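Local atomic coordinates of mandalate racemase/muconate lactonizing enzyme (Unidentified, PDB entry 4E4U), a protein that is a putative member of the mandelate racemase/muconate lactonizing branch of the enolase superfamily, probably an isomerase or lyase whose substrate is not established. Residues D143-A148 against E188-R193; K164-G169 against F206-Q211; G176-L181 against A217-K222; R223-D228 against K249-P254. One frame throughout, in Å; residues are numbered along the deposited sequence. Where two conformers were deposited one is given.

Contact 1. Residues D143-A148 against E188-R193; sequences DDPDLA and ELFCRR
Apolar packing centres on the Phe-190 ring, which reaches from helix 181-198 into the first turn of helix 145-158. Pro-145 lies over one ring face: its CA is 3.7 Å from the ring centroid and 12° off the normal, a CH-pi contact, while its CB rests on the CD1 side 3.7 Å away. Ala-148 CB, one turn further on, comes obliquely to Phe-190 CE2 at 3.6 Å, and the backbone O of Asp-143 meets the ring edge near CE1. At the flank of the proline ring, Pro-145 CG touches Leu-189 CD2 at 3.9 Å.

The charged pair lies on the exposed side. In the conformer given, Asp-146 OD1 and Arg-193 NH1 form a salt bridge of 2.7 Å. Carboxylate and guanidinium planes are only 3° apart, yet they are stepped in height, so NH1 meets OD1 on its syn side but out of the carboxylate plane, and the bond is well off straight. With CG anti to the carbonyl carbon (chi1 -64°), Arg-193 lays CG against Pro-145 CB, and the bend at chi2 then turns the rest of the chain toward Asp-146; Leu-189 CD1 of its own helix lies over one guanidinium face.

Capping bonds fix the helix start that receives the ring. Asp-144 OD1 accepts from the backbone N of Asp-146 at 2.9 Å and, from above its carboxylate plane, from that of Leu-147. On its inner side Phe-190 also packs on Phe-165 and Pro-167. An Asp N-cap followed by proline in the first helical turn, laid against the next helix of the outer layer, joins two neighbouring helices of the TIM-barrel-like domain.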
loop_
_atom_site.group_PDB
_atom_site.type_symbol
_atom_site.label_atom_id
_atom_site.label_comp_id
_atom_site.label_asym_id
_atom_site.label_seq_id
_atom_site.Cartn_x
_atom_site.Cartn_y
_atom_site.Cartn_z
ATOM N N ASP A 143 9.822 -28.061 -32.889
ATOM C CA ASP A 143 8.670 -28.813 -32.405
ATOM C C ASP A 143 9.058 -30.118 -31.702
ATOM O O ASP A 143 8.315 -30.623 -30.857
ATOM C CB ASP A 143 7.722 -29.090 -33.575
ATOM C CG ASP A 143 6.606 -30.047 -33.215
ATOM O OD1 ASP A 143 5.682 -29.640 -32.478
ATOM O OD2 ASP A 143 6.648 -31.206 -33.682
ATOM N N ASP A 144 10.230 -30.645 -32.043
ATOM C CA ASP A 144 10.662 -31.956 -31.572
ATOM C C ASP A 144 11.526 -31.833 -30.318
ATOM O O ASP A 144 12.642 -31.326 -30.383
ATOM C CB ASP A 144 11.453 -32.642 -32.690
ATOM C CG ASP A 144 11.738 -34.110 -32.411
ATOM O OD1 ASP A 144 11.948 -34.483 -31.241
ATOM O OD2 ASP A 144 11.767 -34.893 -33.382
ATOM N N PRO A 145 11.024 -32.319 -29.170
ATOM C CA PRO A 145 11.778 -32.173 -27.916
ATOM C C PRO A 145 13.057 -33.000 -27.879
ATOM O O PRO A 145 14.008 -32.619 -27.203
ATOM C CB PRO A 145 10.799 -32.682 -26.854
ATOM C CG PRO A 145 9.876 -33.584 -27.583
ATOM C CD PRO A 145 9.729 -32.990 -28.957
ATOM N N ASP A 146 13.079 -34.123 -28.589
ATOM C CA ASP A 146 14.265 -34.970 -28.603
ATOM C C ASP A 146 15.385 -34.366 -29.455
ATOM O O ASP A 146 16.559 -34.457 -29.094
ATOM C CB ASP A 146 13.901 -36.384 -29.055
ATOM C CG ASP A 146 12.989 -37.085 -28.063
ATOM O OD1 ASP A 146 13.280 -37.033 -26.849
ATOM O OD2 ASP A 146 11.977 -37.675 -28.495
ATOM N N LEU A 147 15.025 -33.738 -30.574
ATOM C CA LEU A 147 16.003 -32.999 -31.371
ATOM C C LEU A 147 16.565 -31.835 -30.563
ATOM O O LEU A 147 17.762 -31.553 -30.623
ATOM C CB LEU A 147 15.387 -32.466 -32.665
ATOM C CG LEU A 147 15.212 -33.420 -33.838
ATOM C CD1 LEU A 147 14.592 -32.667 -34.997
ATOM C CD2 LEU A 147 16.551 -34.028 -34.245
ATOM N N ALA A 148 15.695 -31.151 -29.821
ATOM C CA ALA A 148 16.134 -30.064 -28.952
ATOM C C ALA A 148 17.123 -30.590 -27.911
ATOM O O ALA A 148 18.172 -29.986 -27.676
ATOM C CB ALA A 148 14.941 -29.400 -28.277
ATOM N N GLU A 188 6.387 -28.575 -20.924
ATOM C CA GLU A 188 6.911 -29.392 -19.843
ATOM C C GLU A 188 7.830 -30.487 -20.391
ATOM O O GLU A 188 8.898 -30.753 -19.827
ATOM C CB GLU A 188 5.747 -30.016 -19.075
ATOM C CG GLU A 188 5.972 -30.123 -17.598
ATOM C CD GLU A 188 4.805 -30.753 -16.871
ATOM O OE1 GLU A 188 3.625 -30.436 -17.179
ATOM O OE2 GLU A 188 5.079 -31.565 -15.972
ATOM N N LEU A 189 7.412 -31.121 -21.486
ATOM C CA LEU A 189 8.185 -32.205 -22.096
ATOM C C LEU A 189 9.530 -31.724 -22.639
ATOM O O LEU A 189 10.537 -32.422 -22.507
ATOM C CB LEU A 189 7.379 -32.891 -23.199
ATOM C CG LEU A 189 8.053 -34.114 -23.817
ATOM C CD1 LEU A 189 8.341 -35.165 -22.752
ATOM C CD2 LEU A 189 7.192 -34.697 -24.920
ATOM N N PHE A 190 9.554 -30.542 -23.251
ATOM C CA PHE A 190 10.819 -29.962 -23.695
ATOM C C PHE A 190 11.765 -29.785 -22.514
ATOM O O PHE A 190 12.941 -30.153 -22.589
ATOM C CB PHE A 190 10.601 -28.615 -24.383
ATOM C CG PHE A 190 10.521 -28.700 -25.880
ATOM C CD1 PHE A 190 9.394 -29.230 -26.504
ATOM C CD2 PHE A 190 11.560 -28.228 -26.666
ATOM C CE1 PHE A 190 9.313 -29.294 -27.890
ATOM C CE2 PHE A 190 11.492 -28.295 -28.049
ATOM C CZ PHE A 190 10.368 -28.830 -28.664
ATOM N N CYS A 191 11.258 -29.231 -21.418
ATOM C CA CYS A 191 12.105 -29.042 -20.245
ATOM C C CYS A 191 12.605 -30.376 -19.707
ATOM O O CYS A 191 13.774 -30.508 -19.347
ATOM C CB CYS A 191 11.384 -28.248 -19.153
ATOM S SG CYS A 191 11.167 -26.518 -19.574
ATOM N N ARG A 192 11.724 -31.372 -19.671
ATOM C CA ARG A 192 12.097 -32.681 -19.160
ATOM C C ARG A 192 13.214 -33.297 -19.997
ATOM O O ARG A 192 14.219 -33.773 -19.454
ATOM C CB ARG A 192 10.886 -33.610 -19.154
ATOM C CG ARG A 192 11.183 -34.973 -18.567
ATOM C CD ARG A 192 9.950 -35.863 -18.581
ATOM N NE ARG A 192 10.239 -37.189 -18.044
ATOM C CZ ARG A 192 9.977 -37.558 -16.794
ATOM N NH1 ARG A 192 9.413 -36.702 -15.952
ATOM N NH2 ARG A 192 10.275 -38.785 -16.385
ATOM N N ARG A 193 13.038 -33.282 -21.314
ATOM C CA ARG A 193 14.009 -33.902 -22.212
ATOM C C ARG A 193 15.335 -33.150 -22.251
ATOM O O ARG A 193 16.397 -33.768 -22.261
ATOM C CB ARG A 193 13.429 -34.043 -23.622
ATOM C CG ARG A 193 12.230 -34.979 -23.708
ATOM C CD ARG A 193 12.613 -36.433 -23.467
ATOM N NE ARG A 193 11.429 -37.275 -23.306
ATOM C CZ ARG A 193 10.633 -37.661 -24.302
ATOM N NH1 ARG A 193 10.880 -37.282 -25.551
ATOM N NH2 ARG A 193 9.580 -38.427 -24.048
#

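Contact 2. Residues K164-G169 against F206-Q211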
loop_
_atom_site.group_PDB
_atom_site.type_symbol
_atom_site.label_atom_id
_atom_site.label_comp_id
_atom_site.label_asym_id
_atom_site.label_seq_id
_atom_site.Cartn_x
_atom_site.Cartn_y
_atom_site.Cartn_z
ATOM N N LYS A 164 18.668 -21.950 -24.549
ATOM C CA LYS A 164 17.333 -21.355 -24.591
ATOM C C LYS A 164 16.468 -21.993 -25.678
ATOM O O LYS A 164 16.964 -22.396 -26.728
ATOM C CB LYS A 164 17.431 -19.845 -24.803
ATOM C CG LYS A 164 16.107 -19.113 -24.620
ATOM C CD LYS A 164 16.317 -17.636 -24.294
ATOM C CE LYS A 164 16.399 -16.786 -25.545
ATOM N NZ LYS A 164 16.503 -15.322 -25.246
ATOM N N PHE A 165 15.165 -22.074 -25.424
ATOM C CA PHE A 165 14.219 -22.668 -26.378
ATOM C C PHE A 165 12.824 -22.135 -26.066
ATOM O O PHE A 165 12.546 -21.757 -24.925
ATOM C CB PHE A 165 14.253 -24.212 -26.326
ATOM C CG PHE A 165 14.183 -24.764 -24.934
ATOM C CD1 PHE A 165 15.330 -24.876 -24.161
ATOM C CD2 PHE A 165 12.966 -25.154 -24.388
ATOM C CE1 PHE A 165 15.262 -25.360 -22.858
ATOM C CE2 PHE A 165 12.892 -25.641 -23.091
ATOM C CZ PHE A 165 14.043 -25.746 -22.327
ATOM N N ASP A 166 11.962 -22.072 -27.084
ATOM C CA ASP A 166 10.575 -21.638 -26.893
ATOM C C ASP A 166 9.588 -22.627 -27.512
ATOM O O ASP A 166 9.296 -22.559 -28.713
ATOM C CB ASP A 166 10.329 -20.245 -27.487
ATOM C CG ASP A 166 8.904 -19.759 -27.240
ATOM O OD1 ASP A 166 8.135 -20.484 -26.577
ATOM O OD2 ASP A 166 8.542 -18.660 -27.700
ATOM N N PRO A 167 9.058 -23.545 -26.690
ATOM C CA PRO A 167 8.104 -24.548 -27.170
ATOM C C PRO A 167 6.640 -24.116 -27.015
ATOM O O PRO A 167 5.738 -24.950 -27.150
ATOM C CB PRO A 167 8.409 -25.749 -26.269
ATOM C CG PRO A 167 8.798 -25.124 -24.967
ATOM C CD PRO A 167 9.444 -23.782 -25.286
ATOM N N ALA A 168 6.404 -22.829 -26.756
ATOM C CA ALA A 168 5.073 -22.370 -26.347
ATOM C C ALA A 168 4.150 -21.915 -27.483
ATOM O O ALA A 168 3.108 -21.312 -27.229
ATOM C CB ALA A 168 5.189 -21.288 -25.294
ATOM N N GLY A 169 4.507 -22.230 -28.725
ATOM C CA GLY A 169 3.613 -21.972 -29.843
ATOM C C GLY A 169 3.670 -20.540 -30.340
ATOM O O GLY A 169 4.466 -19.736 -29.860
ATOM N N PHE A 206 13.877 -20.582 -20.409
ATOM C CA PHE A 206 12.607 -20.806 -21.074
ATOM C C PHE A 206 12.255 -19.541 -21.848
ATOM O O PHE A 206 11.809 -18.549 -21.267
ATOM C CB PHE A 206 11.514 -21.212 -20.082
ATOM C CG PHE A 206 10.350 -21.877 -20.736
ATOM C CD1 PHE A 206 10.370 -23.240 -21.004
ATOM C CD2 PHE A 206 9.249 -21.133 -21.119
ATOM C CE1 PHE A 206 9.301 -23.846 -21.624
ATOM C CE2 PHE A 206 8.178 -21.733 -21.738
ATOM C CZ PHE A 206 8.201 -23.087 -21.993
ATOM N N GLY A 207 12.505 -19.578 -23.154
ATOM C CA GLY A 207 12.583 -18.372 -23.957
ATOM C C GLY A 207 11.307 -17.943 -24.642
ATOM O O GLY A 207 11.299 -17.679 -25.850
ATOM N N THR A 208 10.233 -17.851 -23.867
ATOM C CA THR A 208 8.941 -17.418 -24.386
ATOM C C THR A 208 8.987 -15.998 -24.965
ATOM O O THR A 208 9.938 -15.234 -24.719
ATOM C CB THR A 208 7.842 -17.567 -23.314
ATOM O OG1 THR A 208 8.446 -17.649 -22.013
ATOM C CG2 THR A 208 7.077 -18.852 -23.549
ATOM N N HIS A 209 7.955 -15.669 -25.736
ATOM C CA HIS A 209 7.877 -14.443 -26.534
ATOM C C HIS A 209 6.584 -13.663 -26.234
ATOM O O HIS A 209 5.979 -13.077 -27.133
ATOM C CB HIS A 209 7.895 -14.785 -28.032
ATOM C CG HIS A 209 9.232 -15.210 -28.562
ATOM N ND1 HIS A 209 9.700 -16.500 -28.471
ATOM C CD2 HIS A 209 10.179 -14.511 -29.239
ATOM C CE1 HIS A 209 10.885 -16.581 -29.049
ATOM N NE2 HIS A 209 11.198 -15.390 -29.521
ATOM N N GLY A 210 6.137 -13.668 -24.984
ATOM C CA GLY A 210 4.933 -12.937 -24.628
ATOM C C GLY A 210 3.651 -13.522 -25.186
ATOM O O GLY A 210 2.703 -12.779 -25.442
ATOM N N GLN A 211 3.602 -14.842 -25.349
ATOM C CA GLN A 211 2.410 -15.491 -25.895
ATOM C C GLN A 211 1.193 -15.349 -24.991
ATOM O O GLN A 211 0.063 -15.358 -25.469
ATOM C CB GLN A 211 2.643 -16.994 -26.103
ATOM C CG GLN A 211 3.500 -17.381 -27.290
ATOM C CD GLN A 211 4.965 -17.497 -26.942
ATOM O OE1 GLN A 211 5.446 -16.866 -25.998
ATOM N NE2 GLN A 211 5.692 -18.295 -27.716
#
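Asp-166 turns CG anti to its own N (chi1 -178°), sending the carboxylate across to segment 206-211, and Gln-211 bends at chi2 (91°) to bring its amide in from the opposite direction. They meet at Asp-166 OD2, which accepts two bonds, one from Gln-211 and one from His-209. Gln-211 NE2 reaches its syn lone pair at 2.9 Å, with the carboxylate and amide planes nearly perpendicular (84°). His-209 ND1 comes to the anti side at 2.6 Å, its ring almost coplanar with the carboxylate.

The amide is held at each polar atom: the second N-H of Gln-211 NE2 runs practically straight to Gly-169 O at 2.9 Å, and OE1 accepts from the backbone N of His-209. Asp-166 OD1 in turn takes the N-H of Ala-168, an Asx turn that fixes the carboxylate's rotation. The His-209 ring also stacks on Tyr-171 and meets Phe-82 of a second subunit.

Where the strands end, Gly-207 N gives a backbone bond to Phe-165 O at 2.8 Å. Lys-164 CG packs on Gly-207 CA at 3.7 Å, and its NZ goes on to Glu-233 and Tyr-128. On the other side of the strands the Phe-206 ring receives Pro-167 CD obliquely at CZ, 3.6 Å away; the Phe-206 and Phe-165 side chains cross at about a right angle.

Parallel neighbouring strands with loops at their C-terminal ends are characteristic of the TIM-barrel-like domain of the enolase superfamily, whose active sites lie at that end; here a buried carboxylate ties two such loops.

Contact 3. Residues G176-L181 against A217-K222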
loop_
_atom_site.group_PDB
_atom_site.type_symbol
_atom_site.label_atom_id
_atom_site.label_comp_id
_atom_site.label_asym_id
_atom_site.label_seq_id
_atom_site.Cartn_x
_atom_site.Cartn_y
_atom_site.Cartn_z
ATOM N N GLY A 176 -1.804 -11.302 -25.409
ATOM C CA GLY A 176 -1.704 -12.631 -24.832
ATOM C C GLY A 176 -2.924 -13.515 -25.003
ATOM O O GLY A 176 -4.051 -13.032 -25.148
ATOM N N HIS A 177 -2.688 -14.823 -24.975
ATOM C CA HIS A 177 -3.763 -15.803 -25.041
ATOM C C HIS A 177 -3.535 -16.889 -23.982
ATOM O O HIS A 177 -2.581 -16.824 -23.199
ATOM C CB HIS A 177 -3.898 -16.381 -26.454
ATOM C CG HIS A 177 -2.633 -16.978 -26.984
ATOM N ND1 HIS A 177 -1.856 -16.350 -27.932
ATOM C CD2 HIS A 177 -2.001 -18.135 -26.680
ATOM C CE1 HIS A 177 -0.805 -17.106 -28.205
ATOM N NE2 HIS A 177 -0.870 -18.194 -27.456
ATOM N N GLN A 178 -4.421 -17.874 -23.944
ATOM C CA GLN A 178 -4.374 -18.916 -22.921
ATOM C C GLN A 178 -3.922 -20.224 -23.568
ATOM O O GLN A 178 -4.660 -20.817 -24.360
ATOM C CB GLN A 178 -5.757 -19.059 -22.273
ATOM C CG GLN A 178 -5.847 -20.079 -21.139
ATOM C CD GLN A 178 -5.402 -19.559 -19.770
ATOM O OE1 GLN A 178 -4.770 -20.293 -19.006
ATOM N NE2 GLN A 178 -5.774 -18.324 -19.433
ATOM N N LEU A 179 -2.706 -20.669 -23.248
ATOM C CA LEU A 179 -2.152 -21.871 -23.875
ATOM C C LEU A 179 -3.018 -23.096 -23.618
ATOM O O LEU A 179 -3.516 -23.299 -22.512
ATOM C CB LEU A 179 -0.748 -22.171 -23.353
ATOM C CG LEU A 179 0.304 -21.084 -23.536
ATOM C CD1 LEU A 179 1.639 -21.567 -22.981
ATOM C CD2 LEU A 179 0.436 -20.685 -25.000
ATOM N N SER A 180 -3.174 -23.924 -24.644
ATOM C CA SER A 180 -3.914 -25.176 -24.513
ATOM C C SER A 180 -3.158 -26.175 -23.644
ATOM O O SER A 180 -1.949 -26.055 -23.445
ATOM C CB SER A 180 -4.117 -25.806 -25.886
ATOM O OG SER A 180 -2.890 -26.343 -26.351
ATOM N N LEU A 181 -3.871 -27.182 -23.152
ATOM C CA LEU A 181 -3.236 -28.263 -22.401
ATOM C C LEU A 181 -2.155 -28.971 -23.214
ATOM O O LEU A 181 -1.110 -29.323 -22.677
ATOM C CB LEU A 181 -4.273 -29.285 -21.943
ATOM C CG LEU A 181 -5.214 -28.780 -20.853
ATOM C CD1 LEU A 181 -6.399 -29.723 -20.745
ATOM C CD2 LEU A 181 -4.489 -28.654 -19.518
ATOM N N ALA A 217 0.407 -17.792 -18.095
ATOM C CA ALA A 217 1.817 -17.832 -17.710
ATOM C C ALA A 217 2.008 -18.465 -16.336
ATOM O O ALA A 217 2.962 -19.208 -16.114
ATOM C CB ALA A 217 2.429 -16.444 -17.752
ATOM N N ILE A 218 1.105 -18.174 -15.410
ATOM C CA ILE A 218 1.176 -18.768 -14.078
ATOM C C ILE A 218 0.928 -20.282 -14.114
ATOM O O ILE A 218 1.662 -21.057 -13.476
ATOM C CB ILE A 218 0.229 -18.030 -13.098
ATOM C CG1 ILE A 218 0.792 -16.632 -12.824
ATOM C CG2 ILE A 218 0.043 -18.815 -11.796
ATOM C CD1 ILE A 218 -0.204 -15.696 -12.175
ATOM N N ARG A 219 -0.080 -20.718 -14.871
ATOM C CA ARG A 219 -0.314 -22.154 -15.066
ATOM C C ARG A 219 0.934 -22.838 -15.622
ATOM O O ARG A 219 1.327 -23.912 -15.162
ATOM C CB ARG A 219 -1.512 -22.407 -15.989
ATOM C CG ARG A 219 -2.859 -22.169 -15.324
ATOM C CD ARG A 219 -3.996 -22.385 -16.298
ATOM N NE ARG A 219 -4.093 -23.769 -16.765
ATOM C CZ ARG A 219 -4.771 -24.144 -17.844
ATOM N NH1 ARG A 219 -5.408 -23.241 -18.584
ATOM N NH2 ARG A 219 -4.811 -25.423 -18.190
ATOM N N LEU A 220 1.576 -22.196 -16.595
ATOM C CA LEU A 220 2.777 -22.761 -17.202
ATOM C C LEU A 220 3.925 -22.803 -16.197
ATOM O O LEU A 220 4.611 -23.815 -16.068
ATOM C CB LEU A 220 3.179 -21.966 -18.446
ATOM C CG LEU A 220 4.492 -22.409 -19.104
ATOM C CD1 LEU A 220 4.478 -23.898 -19.456
ATOM C CD2 LEU A 220 4.776 -21.554 -20.343
ATOM N N ALA A 221 4.127 -21.709 -15.469
ATOM C CA ALA A 221 5.209 -21.653 -14.491
ATOM C C ALA A 221 5.120 -22.789 -13.468
ATOM O O ALA A 221 6.134 -23.399 -13.128
ATOM C CB ALA A 221 5.235 -20.302 -13.789
ATOM N N LYS A 222 3.914 -23.094 -12.991
ATOM C CA LYS A 222 3.773 -24.157 -11.993
ATOM C C LYS A 222 4.262 -25.495 -12.535
ATOM O O LYS A 222 4.838 -26.280 -11.792
ATOM C CB LYS A 222 2.337 -24.268 -11.469
ATOM C CG LYS A 222 1.790 -23.015 -10.780
ATOM C CD LYS A 222 2.844 -22.153 -10.078
ATOM C CE LYS A 222 3.155 -22.627 -8.675
ATOM N NZ LYS A 222 4.057 -21.653 -7.979
HETATM O O HOH W 1 -5.869 -23.945 -21.314
#
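Arg-219 with Gln-178 makes the closer, polar part of this contact, and Leu-179 with Leu-220 the looser, apolar one. Arg-219 NH1 donates to Gln-178 OE1 at 3.0 Å; amide and guanidinium planes differ by 16°, but the donor stands 33° out of the carbonyl plane and the bond is bent. Gln-178 runs out with CG anti to the backbone N and then bends at chi2 (83°), which sets OE1 alongside the arginine's CD and NH1. A water bridges the two segments beside this bond, donating a hydrogen bond to Leu-179 O at 2.7 Å and accepting one from Arg-219 NH1 at 2.9 Å. At the far edge of the guanidinium, in its plane, Leu-181 CD2 lies 3.5 Å from NH2.

A third subunit buries this side further. There Arg-219 NE bonds to Asp-228 and NH2 to Asp-203 of that neighbouring subunit, while Gln-178 NE2 reaches its Gln-305. Two carboxylates, an amide oxygen and the water thus surround one guanidinium.

The leucines share a single methyl contact, Leu-179 CD1 to Leu-220 CD2 at 4.1 Å, the two side chains crossing at a slant. Leu-184 of helix 181-198 fills this part out, touching both leucines and Arg-219, and Phe-206 and Phe-232 continue the apolar layer inward from Leu-220.

Residues 176-180 end the long loop after strand 162-165, with Ser-180 as N-cap, and Leu-181 begins helix 181-198; the contact lays this connection against helix 214-224, whose inner side rests on strand 231-233.

Contact 4. Residues R223-D228 against K249-P254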
loop_
_atom_site.group_PDB
_atom_site.type_symbol
_atom_site.label_atom_id
_atom_site.label_comp_id
_atom_site.label_asym_id
_atom_site.label_seq_id
_atom_site.Cartn_x
_atom_site.Cartn_y
_atom_site.Cartn_z
ATOM N N ARG A 223 4.053 -25.734 -13.827
ATOM C CA ARG A 223 4.525 -26.952 -14.479
ATOM C C ARG A 223 6.030 -26.989 -14.673
ATOM O O ARG A 223 6.639 -28.064 -14.662
ATOM C CB ARG A 223 3.858 -27.105 -15.836
ATOM C CG ARG A 223 2.397 -27.484 -15.767
ATOM C CD ARG A 223 1.776 -27.274 -17.120
ATOM N NE ARG A 223 0.392 -27.724 -17.240
ATOM C CZ ARG A 223 0.012 -28.814 -17.899
ATOM N NH1 ARG A 223 0.913 -29.608 -18.467
ATOM N NH2 ARG A 223 -1.274 -29.102 -17.995
ATOM N N LEU A 224 6.629 -25.819 -14.863
ATOM C CA LEU A 224 8.050 -25.743 -15.179
ATOM C C LEU A 224 8.939 -25.744 -13.946
ATOM O O LEU A 224 10.138 -26.022 -14.049
ATOM C CB LEU A 224 8.348 -24.503 -16.025
ATOM C CG LEU A 224 7.618 -24.427 -17.367
ATOM C CD1 LEU A 224 8.132 -23.233 -18.154
ATOM C CD2 LEU A 224 7.767 -25.724 -18.168
ATOM N N GLU A 225 8.369 -25.431 -12.786
ATOM C CA GLU A 225 9.180 -25.283 -11.576
ATOM C C GLU A 225 10.013 -26.521 -11.243
ATOM O O GLU A 225 11.148 -26.402 -10.790
ATOM C CB GLU A 225 8.320 -24.860 -10.379
ATOM C CG GLU A 225 7.941 -23.382 -10.431
ATOM C CD GLU A 225 6.951 -22.945 -9.362
ATOM O OE1 GLU A 225 6.484 -23.787 -8.572
ATOM O OE2 GLU A 225 6.619 -21.743 -9.314
ATOM N N LYS A 226 9.467 -27.708 -11.495
ATOM C CA LYS A 226 10.190 -28.933 -11.161
ATOM C C LYS A 226 11.485 -29.107 -11.959
ATOM O O LYS A 226 12.333 -29.911 -11.581
ATOM C CB LYS A 226 9.293 -30.167 -11.339
ATOM C CG LYS A 226 8.910 -30.472 -12.787
ATOM C CD LYS A 226 8.039 -31.733 -12.905
ATOM C CE LYS A 226 6.577 -31.481 -12.534
ATOM N NZ LYS A 226 5.874 -30.541 -13.476
ATOM N N TYR A 227 11.647 -28.347 -13.041
ATOM C CA TYR A 227 12.876 -28.425 -13.829
ATOM C C TYR A 227 13.853 -27.287 -13.546
ATOM O O TYR A 227 14.892 -27.189 -14.189
ATOM C CB TYR A 227 12.558 -28.539 -15.321
ATOM C CG TYR A 227 11.730 -29.766 -15.580
ATOM C CD1 TYR A 227 12.263 -31.033 -15.361
ATOM C CD2 TYR A 227 10.408 -29.670 -15.993
ATOM C CE1 TYR A 227 11.509 -32.172 -15.558
ATOM C CE2 TYR A 227 9.647 -30.812 -16.210
ATOM C CZ TYR A 227 10.209 -32.055 -15.984
ATOM O OH TYR A 227 9.464 -33.189 -16.173
ATOM N N ASP A 228 13.508 -26.444 -12.573
ATOM C CA ASP A 228 14.363 -25.342 -12.103
ATOM C C ASP A 228 15.031 -24.510 -13.211
ATOM O O ASP A 228 16.256 -24.362 -13.219
ATOM C CB ASP A 228 15.422 -25.875 -11.120
ATOM C CG ASP A 228 16.163 -24.763 -10.375
ATOM O OD1 ASP A 228 15.560 -23.712 -10.063
ATOM O OD2 ASP A 228 17.359 -24.951 -10.074
ATOM N N LYS A 249 5.121 -12.833 -8.918
ATOM C CA LYS A 249 4.626 -13.080 -7.565
ATOM C C LYS A 249 4.201 -14.527 -7.351
ATOM O O LYS A 249 4.242 -15.030 -6.231
ATOM C CB LYS A 249 3.449 -12.149 -7.256
ATOM C CG LYS A 249 3.874 -10.712 -7.028
ATOM C CD LYS A 249 2.678 -9.778 -6.996
ATOM C CE LYS A 249 3.133 -8.321 -7.062
ATOM N NZ LYS A 249 2.008 -7.374 -7.268
ATOM N N HIS A 250 3.813 -15.198 -8.433
ATOM C CA HIS A 250 3.216 -16.526 -8.338
ATOM C C HIS A 250 4.131 -17.665 -8.770
ATOM O O HIS A 250 3.683 -18.803 -8.885
ATOM C CB HIS A 250 1.912 -16.574 -9.141
ATOM C CG HIS A 250 0.749 -15.967 -8.424
ATOM N ND1 HIS A 250 -0.054 -16.690 -7.577
ATOM C CD2 HIS A 250 0.269 -14.698 -8.409
ATOM C CE1 HIS A 250 -0.989 -15.902 -7.071
ATOM N NE2 HIS A 250 -0.809 -14.684 -7.563
ATOM N N THR A 251 5.399 -17.366 -9.017
ATOM C CA THR A 251 6.375 -18.408 -9.305
ATOM C C THR A 251 7.731 -18.111 -8.686
ATOM O O THR A 251 8.127 -16.948 -8.511
ATOM C CB THR A 251 6.526 -18.681 -10.825
ATOM O OG1 THR A 251 7.427 -19.779 -11.021
ATOM C CG2 THR A 251 7.092 -17.467 -11.552
ATOM N N SER A 252 8.441 -19.186 -8.358
ATOM C CA SER A 252 9.818 -19.092 -7.890
ATOM C C SER A 252 10.823 -19.012 -9.036
ATOM O O SER A 252 12.004 -18.767 -8.798
ATOM C CB SER A 252 10.152 -20.285 -6.996
ATOM O OG SER A 252 9.826 -21.501 -7.657
ATOM N N ILE A 253 10.375 -19.242 -10.271
ATOM C CA ILE A 253 11.287 -19.131 -11.409
ATOM C C ILE A 253 11.556 -17.651 -11.664
ATOM O O ILE A 253 10.615 -16.865 -11.763
ATOM C CB ILE A 253 10.675 -19.737 -12.685
ATOM C CG1 ILE A 253 10.245 -21.188 -12.450
ATOM C CG2 ILE A 253 11.652 -19.616 -13.857
ATOM C CD1 ILE A 253 9.388 -21.763 -13.571
ATOM N N PRO A 254 12.839 -17.259 -11.776
ATOM C CA PRO A 254 13.118 -15.847 -12.074
ATOM C C PRO A 254 12.452 -15.394 -13.369
ATOM O O PRO A 254 12.491 -16.129 -14.356
ATOM C CB PRO A 254 14.642 -15.825 -12.236
ATOM C CG PRO A 254 15.113 -16.944 -11.375
ATOM C CD PRO A 254 14.080 -18.033 -11.588
HETATM O O HOH W 2 8.368 -23.360 -6.395
#
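Glu-225 OE2 takes two bonds from segment 249-254. Thr-251 OG1 donates at 2.7 Å to its anti lone pair, and the backbone N of Ser-252 adds a longer bond of 3.3 Å from 48° above the carboxylate plane. Lys-222 NZ, a turn earlier on helix 214-224, makes a salt bridge to the same oxygen, which would probably favour the charged carboxylate. Thr-251 OG1 has a double role: it also accepts from Ile-253 N at 3.1 Å, an ST turn that sets the hydroxyl toward the glutamate. A water held by Ser-252 OG at 2.7 Å donates weakly to Glu-225 OE1.

Inward of these bonds the contact becomes apolar. Chi1 of -76° puts Glu-225 CG beside Ile-253 CG1 at 3.8 Å, and the chain, extended beyond it, carries the carboxylate to Thr-251. Ile-253 CD1 packs against Leu-224 CB, also at 3.8 Å.

Leu-224 passes inward to Phe-206 of strand 203-206, and Thr-251 rests on Ala-221. The contact therefore joins the last part of helix 214-224 and the residues that follow to the segment between helix 241-249 and strand 255-257.

Overall arrangement
All four contacts lie on the same side of the chain's centre, within the barrel-like domain. From the N terminus, contact 1 closes a loop of 39 residues between helices 145-158 and 181-198. Contact 2 opens within it and ends beyond it, joining strand 162-165 to the exit of strand 203-206; contact 3 likewise starts inside both spans and ends past them on helix 214-224. These three cross one another, whereas contact 4 follows in series, carrying that helix on to the loop before strand 255-257. Phe-190 packing on Pro-167 links contacts 1 and 2, Phe-206 connects contact 2 with Leu-220 and Leu-224, and Glu-188 salt-bridges Arg-223 and Lys-226, tying contact 1 to contact 4.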